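Long-range contacts in leucyl aminopeptidase (PDB 5NTD), which probably removes amino acids, leucine among them, from the N-terminus of peptides, as a manganese-bound M17 aminopeptidase that is inhibited by bestatin: residues Glu106-Ala111 / Pro120-Ala125; Ser285-Gly290 / Asp380-Ala385. All coordinates share one frame; numbering follows the deposited sequence.

Contact 1 of 2, residues Glu106-Ala111 / Pro120-Ala125; sequences EVPTKA and PDVVTA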
ATOM      1  N   GLU G 106      17.483  24.252 -33.593  1.00 28.35           N
ATOM      2  CA  GLU G 106      17.087  25.583 -33.120  1.00 29.92           C
ATOM      3  C   GLU G 106      16.981  25.602 -31.591  1.00 29.62           C
ATOM      4  O   GLU G 106      16.142  24.933 -30.991  1.00 28.56           O
ATOM      5  CB  GLU G 106      15.771  26.084 -33.765  1.00 31.05           C
ATOM      6  CG  GLU G 106      15.439  27.541 -33.437  1.00 31.99           C
ATOM      7  CD  GLU G 106      14.106  27.997 -34.016  1.00 34.46           C
ATOM      8  OE1 GLU G 106      13.851  27.738 -35.205  1.00 36.41           O
ATOM      9  OE2 GLU G 106      13.298  28.620 -33.266  1.00 36.44           O
ATOM     10  N   VAL G 107      17.798  26.451 -31.003  1.00 29.70           N
ATOM     11  CA  VAL G 107      17.794  26.710 -29.546  1.00 30.35           C
ATOM     12  C   VAL G 107      16.796  27.826 -29.205  1.00 31.45           C
ATOM     13  O   VAL G 107      16.838  28.891 -29.812  1.00 35.33           O
ATOM     14  CB  VAL G 107      19.183  27.144 -29.056  1.00 29.33           C
ATOM     15  CG1 VAL G 107      19.206  27.295 -27.543  1.00 29.10           C
ATOM     16  CG2 VAL G 107      20.231  26.141 -29.508  1.00 28.14           C
ATOM     17  N   PRO G 108      15.893  27.604 -28.233  1.00 31.75           N
ATOM     18  CA  PRO G 108      15.048  28.715 -27.801  1.00 32.16           C
ATOM     19  C   PRO G 108      15.828  29.870 -27.178  1.00 32.91           C
ATOM     20  O   PRO G 108      16.928  29.695 -26.658  1.00 34.23           O
ATOM     21  CB  PRO G 108      14.128  28.085 -26.771  1.00 30.63           C
ATOM     22  CG  PRO G 108      14.909  26.971 -26.222  1.00 31.70           C
ATOM     23  CD  PRO G 108      15.693  26.426 -27.392  1.00 31.52           C
ATOM     24  N   THR G 109      15.246  31.048 -27.253  1.00 34.30           N
ATOM     25  CA  THR G 109      15.814  32.207 -26.543  1.00 35.74           C
ATOM     26  C   THR G 109      15.115  32.398 -25.192  1.00 33.93           C
ATOM     27  O   THR G 109      15.667  33.047 -24.332  1.00 34.81           O
ATOM     28  CB  THR G 109      15.704  33.568 -27.290  1.00 36.97           C
ATOM     29  OG1 THR G 109      14.355  33.785 -27.670  1.00 38.67           O
ATOM     30  CG2 THR G 109      16.609  33.630 -28.489  1.00 38.63           C
ATOM     31  N   LYS G 110      13.878  31.916 -25.065  1.00 32.71           N
ATOM     32  CA  LYS G 110      13.106  31.947 -23.783  1.00 31.76           C
ATOM     33  C   LYS G 110      13.988  31.343 -22.675  1.00 31.10           C
ATOM     34  O   LYS G 110      14.583  30.291 -22.829  1.00 29.98           O
ATOM     35  CB  LYS G 110      11.747  31.215 -23.835  1.00 30.45           C
ATOM     36  N   ALA G 111      14.132  32.098 -21.605  1.00 31.01           N
ATOM     37  CA  ALA G 111      14.930  31.687 -20.434  1.00 30.23           C
ATOM     38  C   ALA G 111      14.514  32.555 -19.256  1.00 29.86           C
ATOM     39  O   ALA G 111      14.708  33.729 -19.267  1.00 29.48           O
ATOM     40  CB  ALA G 111      16.403  31.841 -20.692  1.00 28.83           C
ATOM     41  N   PRO G 120      21.718  25.816 -22.529  1.00 26.85           N
ATOM     42  CA  PRO G 120      22.518  24.664 -22.838  1.00 26.97           C
ATOM     43  C   PRO G 120      21.768  23.329 -22.678  1.00 27.71           C
ATOM     44  O   PRO G 120      22.178  22.324 -23.262  1.00 30.67           O
ATOM     45  CB  PRO G 120      23.656  24.752 -21.817  1.00 26.72           C
ATOM     46  CG  PRO G 120      23.083  25.542 -20.699  1.00 26.34           C
ATOM     47  CD  PRO G 120      22.232  26.542 -21.365  1.00 26.11           C
ATOM     48  N   ASP G 121      20.704  23.329 -21.890  1.00 27.10           N
ATOM     49  CA  ASP G 121      19.834  22.150 -21.777  1.00 27.33           C
ATOM     50  C   ASP G 121      19.348  21.694 -23.171  1.00 27.51           C
ATOM     51  O   ASP G 121      19.352  20.510 -23.500  1.00 26.69           O
ATOM     52  CB  ASP G 121      18.636  22.398 -20.866  1.00 26.65           C
ATOM     53  CG  ASP G 121      17.760  23.533 -21.336  1.00 27.87           C
ATOM     54  OD1 ASP G 121      18.264  24.680 -21.464  1.00 30.06           O
ATOM     55  OD2 ASP G 121      16.570  23.310 -21.598  1.00 26.87           O
ATOM     56  N   VAL G 122      18.932  22.656 -23.988  1.00 26.96           N
ATOM     57  CA  VAL G 122      18.442  22.339 -25.347  1.00 26.90           C
ATOM     58  C   VAL G 122      19.595  22.018 -26.301  1.00 26.44           C
ATOM     59  O   VAL G 122      19.499  21.136 -27.128  1.00 25.91           O
ATOM     60  CB  VAL G 122      17.567  23.438 -25.911  1.00 27.12           C
ATOM     61  CG1 VAL G 122      17.127  23.099 -27.326  1.00 26.71           C
ATOM     62  CG2 VAL G 122      16.333  23.622 -25.028  1.00 26.78           C
ATOM     63  N   VAL G 123      20.696  22.725 -26.135  1.00 26.80           N
ATOM     64  CA  VAL G 123      21.895  22.441 -26.938  1.00 27.28           C
ATOM     65  C   VAL G 123      22.248  20.953 -26.822  1.00 26.90           C
ATOM     66  O   VAL G 123      22.443  20.271 -27.813  1.00 26.41           O
ATOM     67  CB  VAL G 123      23.126  23.310 -26.525  1.00 27.22           C
ATOM     68  CG1 VAL G 123      24.395  22.866 -27.232  1.00 25.75           C
ATOM     69  CG2 VAL G 123      22.858  24.775 -26.847  1.00 27.81           C
ATOM     70  N   THR G 124      22.312  20.480 -25.591  1.00 26.70           N
ATOM     71  CA  THR G 124      22.592  19.057 -25.318  1.00 26.52           C
ATOM     72  C   THR G 124      21.606  18.134 -26.065  1.00 25.32           C
ATOM     73  O   THR G 124      21.996  17.219 -26.762  1.00 23.68           O
ATOM     74  CB  THR G 124      22.556  18.742 -23.815  1.00 26.14           C
ATOM     75  OG1 THR G 124      23.625  19.450 -23.179  1.00 25.36           O
ATOM     76  CG2 THR G 124      22.729  17.250 -23.565  1.00 25.28           C
ATOM     77  N   ALA G 125      20.339  18.433 -25.922  1.00 25.14           N
ATOM     78  CA  ALA G 125      19.278  17.588 -26.538  1.00 25.54           C
ATOM     79  C   ALA G 125      19.368  17.591 -28.078  1.00 25.41           C
ATOM     80  O   ALA G 125      19.258  16.580 -28.737  1.00 23.86           O
ATOM     81  CB  ALA G 125      17.903  18.049 -26.091  1.00 24.68           C
TER

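Contact 2 of 2, residues Ser285-Gly290 / Asp380-Ala385; sequences SLVGKG and DGVFHA. With MN (manganese (II) ion), chain B; BES (2-(3-amino-2-hydroxy-4-phenyl-butyrylamino)-4-methyl-pentanoic acid), chain C.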
ATOM      1  N   SER G 285      36.638  23.896   1.363  1.00 32.03           N
ATOM      2  CA  SER G 285      36.512  22.447   1.633  1.00 30.82           C
ATOM      3  C   SER G 285      35.272  21.889   0.973  1.00 30.76           C
ATOM      4  O   SER G 285      34.152  22.358   1.209  1.00 33.42           O
ATOM      5  CB  SER G 285      36.461  22.148   3.106  1.00 30.57           C
ATOM      6  OG  SER G 285      37.729  22.338   3.709  1.00 30.04           O
ATOM      7  N   LEU G 286      35.493  20.900   0.133  1.00 29.60           N
ATOM      8  CA  LEU G 286      34.427  20.200  -0.549  1.00 30.15           C
ATOM      9  C   LEU G 286      34.154  18.903   0.182  1.00 31.22           C
ATOM     10  O   LEU G 286      35.083  18.195   0.564  1.00 32.04           O
ATOM     11  CB  LEU G 286      34.785  19.870  -1.998  1.00 30.37           C
ATOM     12  CG  LEU G 286      35.251  21.051  -2.850  1.00 31.30           C
ATOM     13  CD1 LEU G 286      35.742  20.565  -4.212  1.00 31.12           C
ATOM     14  CD2 LEU G 286      34.133  22.065  -3.055  1.00 31.62           C
ATOM     15  N   VAL G 287      32.876  18.570   0.319  1.00 31.29           N
ATOM     16  CA  VAL G 287      32.459  17.293   0.931  1.00 30.60           C
ATOM     17  C   VAL G 287      31.354  16.655   0.072  1.00 28.69           C
ATOM     18  O   VAL G 287      30.376  17.275  -0.214  1.00 26.91           O
ATOM     19  CB  VAL G 287      31.935  17.514   2.349  1.00 31.42           C
ATOM     20  CG1 VAL G 287      31.622  16.181   3.015  1.00 32.87           C
ATOM     21  CG2 VAL G 287      32.964  18.261   3.170  1.00 31.38           C
ATOM     22  N   GLY G 288      31.560  15.419  -0.325  1.00 28.10           N
ATOM     23  CA  GLY G 288      30.644  14.742  -1.229  1.00 28.18           C
ATOM     24  C   GLY G 288      30.068  13.443  -0.687  1.00 27.68           C
ATOM     25  O   GLY G 288      30.775  12.641  -0.101  1.00 27.22           O
ATOM     26  N   LYS G 289      28.762  13.277  -0.873  1.00 27.07           N
ATOM     27  CA  LYS G 289      28.053  12.025  -0.491  1.00 25.43           C
ATOM     28  C   LYS G 289      28.441  10.987  -1.529  1.00 24.80           C
ATOM     29  O   LYS G 289      28.051  11.072  -2.695  1.00 24.67           O
ATOM     30  CB  LYS G 289      26.522  12.208  -0.427  1.00 25.44           C
ATOM     31  CG  LYS G 289      25.742  10.928  -0.134  1.00 25.51           C
ATOM     32  CD  LYS G 289      24.209  11.093  -0.272  1.00 26.60           C
ATOM     33  CE  LYS G 289      23.452   9.766  -0.100  1.00 25.70           C
ATOM     34  NZ  LYS G 289      21.984   9.764  -0.355  1.00 28.18           N
ATOM     35  N   GLY G 290      29.208  10.013  -1.090  1.00 24.97           N
ATOM     36  CA  GLY G 290      29.681   8.950  -1.972  1.00 25.86           C
ATOM     37  C   GLY G 290      29.068   7.606  -1.679  1.00 27.30           C
ATOM     38  O   GLY G 290      29.756   6.621  -1.411  1.00 27.19           O
ATOM     39  N   ASP G 380      29.865  13.500   9.370  1.00 29.69           N
ATOM     40  CA  ASP G 380      31.262  13.140   9.635  1.00 30.02           C
ATOM     41  C   ASP G 380      32.218  13.852   8.649  1.00 30.10           C
ATOM     42  O   ASP G 380      33.276  14.302   9.018  1.00 31.19           O
ATOM     43  CB  ASP G 380      31.454  11.631   9.586  1.00 29.16           C
ATOM     44  CG  ASP G 380      31.143  10.967  10.922  1.00 28.97           C
ATOM     45  OD1 ASP G 380      30.942  11.686  11.930  1.00 28.52           O
ATOM     46  OD2 ASP G 380      31.158   9.717  10.982  1.00 28.24           O
ATOM     47  N   GLY G 381      31.801  13.928   7.398  1.00 29.37           N
ATOM     48  CA  GLY G 381      32.558  14.613   6.332  1.00 27.75           C
ATOM     49  C   GLY G 381      32.816  16.083   6.619  1.00 27.71           C
ATOM     50  O   GLY G 381      33.940  16.535   6.555  1.00 27.98           O
ATOM     51  N   VAL G 382      31.782  16.812   6.975  1.00 27.26           N
ATOM     52  CA  VAL G 382      31.922  18.266   7.230  1.00 27.38           C
ATOM     53  C   VAL G 382      32.646  18.550   8.537  1.00 28.01           C
ATOM     54  O   VAL G 382      33.379  19.525   8.644  1.00 28.86           O
ATOM     55  CB  VAL G 382      30.599  19.058   7.191  1.00 26.87           C
ATOM     56  CG1 VAL G 382      29.930  18.893   5.844  1.00 26.21           C
ATOM     57  CG2 VAL G 382      29.658  18.657   8.314  1.00 28.43           C
ATOM     58  N   PHE G 383      32.470  17.682   9.525  1.00 28.55           N
ATOM     59  CA  PHE G 383      33.250  17.827  10.777  1.00 29.21           C
ATOM     60  C   PHE G 383      34.739  17.587  10.491  1.00 29.84           C
ATOM     61  O   PHE G 383      35.587  18.352  10.933  1.00 28.45           O
ATOM     62  CB  PHE G 383      32.843  16.914  11.897  1.00 28.55           C
ATOM     63  CG  PHE G 383      33.527  17.257  13.192  1.00 29.20           C
ATOM     64  CD1 PHE G 383      33.048  18.296  14.000  1.00 30.44           C
ATOM     65  CD2 PHE G 383      34.686  16.595  13.588  1.00 29.24           C
ATOM     66  CE1 PHE G 383      33.692  18.629  15.216  1.00 30.31           C
ATOM     67  CE2 PHE G 383      35.319  16.923  14.784  1.00 28.98           C
ATOM     68  CZ  PHE G 383      34.830  17.942  15.591  1.00 28.97           C
ATOM     69  N   HIS G 384      35.004  16.552   9.729  1.00 29.34           N
ATOM     70  CA  HIS G 384      36.366  16.275   9.326  1.00 31.02           C
ATOM     71  C   HIS G 384      37.009  17.499   8.620  1.00 31.19           C
ATOM     72  O   HIS G 384      38.121  17.923   8.939  1.00 30.17           O
ATOM     73  CB  HIS G 384      36.410  15.102   8.368  1.00 32.27           C
ATOM     74  CG  HIS G 384      37.797  14.729   7.951  1.00 34.05           C
ATOM     75  ND1 HIS G 384      38.658  14.035   8.778  1.00 34.91           N
ATOM     76  CD2 HIS G 384      38.475  14.953   6.794  1.00 34.43           C
ATOM     77  CE1 HIS G 384      39.799  13.828   8.137  1.00 35.25           C
ATOM     78  NE2 HIS G 384      39.713  14.379   6.936  1.00 34.73           N
ATOM     79  N   ALA G 385      36.287  18.047   7.660  1.00 29.98           N
ATOM     80  CA  ALA G 385      36.789  19.182   6.866  1.00 30.15           C
ATOM     81  C   ALA G 385      37.010  20.412   7.732  1.00 29.37           C
ATOM     82  O   ALA G 385      37.979  21.136   7.531  1.00 31.37           O
ATOM     83  CB  ALA G 385      35.853  19.526   5.721  1.00 29.19           C
TER
HETATM   84 MN    MN B 603      21.040   7.934  -0.330  1.00 30.12          MN
HETATM   85  N2  BES C 604      19.817   8.717  -1.738  1.00 35.92           N
HETATM   86  C1  BES C 604      18.449   8.973  -1.292  1.00 39.43           C
HETATM   87  C6  BES C 604      17.824  10.242  -1.923  1.00 39.14           C
HETATM   88  C7  BES C 604      17.235  10.118  -3.301  1.00 39.03           C
HETATM   89  C8  BES C 604      18.034  10.232  -4.430  1.00 40.10           C
HETATM   90  C12 BES C 604      15.868   9.946  -3.474  1.00 40.82           C
HETATM   91  C9  BES C 604      17.486  10.130  -5.705  1.00 39.64           C
HETATM   92  C11 BES C 604      15.313   9.838  -4.758  1.00 39.97           C
HETATM   93  C10 BES C 604      16.120   9.922  -5.876  1.00 39.53           C
HETATM   94  C2  BES C 604      18.506   9.066   0.248  1.00 41.88           C
HETATM   95  O2  BES C 604      19.567   8.267   0.858  1.00 40.28           O
HETATM   96  C3  BES C 604      17.202   8.554   0.786  1.00 44.86           C
HETATM   97  O3  BES C 604      17.186   7.316   0.985  1.00 44.29           O
HETATM   98  N1  BES C 604      16.291   9.513   1.011  1.00 43.62           N
HETATM   99  C4  BES C 604      14.970   9.305   1.526  1.00 48.69           C
HETATM  100  C13 BES C 604      14.929   9.426   3.046  1.00 48.50           C
HETATM  101  C14 BES C 604      13.672   8.853   3.700  1.00 49.29           C
HETATM  102  C15 BES C 604      13.206   7.480   3.231  1.00 48.09           C
HETATM  103  C16 BES C 604      13.891   8.736   5.188  1.00 51.66           C
HETATM  104  C5  BES C 604      14.020  10.318   0.983  1.00 49.18           C
HETATM  105  O1  BES C 604      12.897   9.928   0.665  1.00 54.68           O
HETATM  106  O4  BES C 604      14.367  11.498   0.878  1.00 49.61           O

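Contact 1 of 2, residues Glu106-Ala111 / Pro120-Ala125
The CD-CG edge of the Pro108 ring faces the two methyls of Val122. Pro108 CD lies 3.6 Å from Val122 CG1 and 3.7 Å from Val122 CG2, so it sits almost evenly between the two methyls. Pro108 CG adds a second touch, 3.8 Å from Val122 CG2. Val122 can offer both methyls because its CA-CB bond points at the other segment. Its rotation, with CG1 anti to the backbone N (chi1 178°), places the two branches around Pro108 CD.

One residue away the approach changes. Val107 and Val123 cross obliquely and touch through one methyl each, with Val107 CG2 4.0 Å from Val123 CG2. In both valines CG2 is the branch anti to the carbonyl carbon. Val107 CG1 only grazes Val122, at 4.5 Å from Val122 CB. Val122 and Val123 thus face Val107 and Pro108, where strand 99-107 passes into the loop. The whole interface is apolar and small, 168 Å² counted on both sides.

Some polar groups nearby pair outside the two segments. Lys110 O accepts a hydrogen bond from Arg119 NH2, and Asp121 OD2 forms a salt bridge with Arg119 NH1. Arg119 therefore ties the loop after the strand to the start of the helix. Asp121 also packs on Tyr448 of a second subunit.

The contact is a strand-loop-helix connection in the N-terminal domain of M17 aminopeptidases, which belongs to the macro-domain clan. Helix 120-131 folds back against the end of strand 99-107 in its alpha/beta sheet.

Contact 2 of 2, residues Ser285-Gly290 / Asp380-Ala385
Val287 lies over the helix backbone at Gly381. Its CG1 is 3.8 Å from Gly381 CA and 4.0 Å from Val382 N. Gly381 has no side chain, which lets its CA come up to this methyl. Val287 CG1 is anti to the backbone N (chi1 -175°), and this rotation also brings CG2 against the helix. CG2 rests near Gly381 O, at 3.9 Å, and also meets Val382 CG1 and Ala385 CB, each at 4.1 Å. The valine thus spans one turn of the helix, from Gly381 to Ala385.

Two residues back along the strand, Ser285 makes the next touch. Its CB is 3.8 Å from Ala385 CB. The hydroxyl also lies beside Ala385, but its hydrogen bond is to Ser336 OG on the adjacent strand. The contact itself is apolar and buried.

Lys289 follows on the same strand but serves the active site. Its chain is fully extended, and NZ binds a manganese ion at 2.1 Å. The same ion is held by N2 and O2 of bestatin and by Asp294, Asp312 and Glu373. Lys289 also lines the bicarbonate pocket.

Strand 283-291 runs between parallel neighbours 334-344 and 395-400 in the catalytic sheet. Helix 374-387 packs on one face of it, nearly antiparallel to the strand, with segment axes 162° apart and 8.3 Å at closest approach. From this helix, His384 touches strands 268-274 and 334-344.

How the contacts relate
Both segments of contact 1 precede those of contact 2 in the sequence. They lie on opposite sides of the chain's centre, with their own centres about 35 Å apart and nearest atoms about 21 Å apart. They do not touch and share no helix, strand or sheet. Contact 1 belongs to the six-stranded sheet of the N-terminal domain, well away from the metal site. Contact 2 belongs to the mixed sheet of the catalytic domain and packs a helix on the strand that carries Lys289 to the manganese. Contact 1 spans a short loop, while contact 2 joins segments 90 residues apart. Contact 1 borders a second subunit, while no other protein chain touches contact 2.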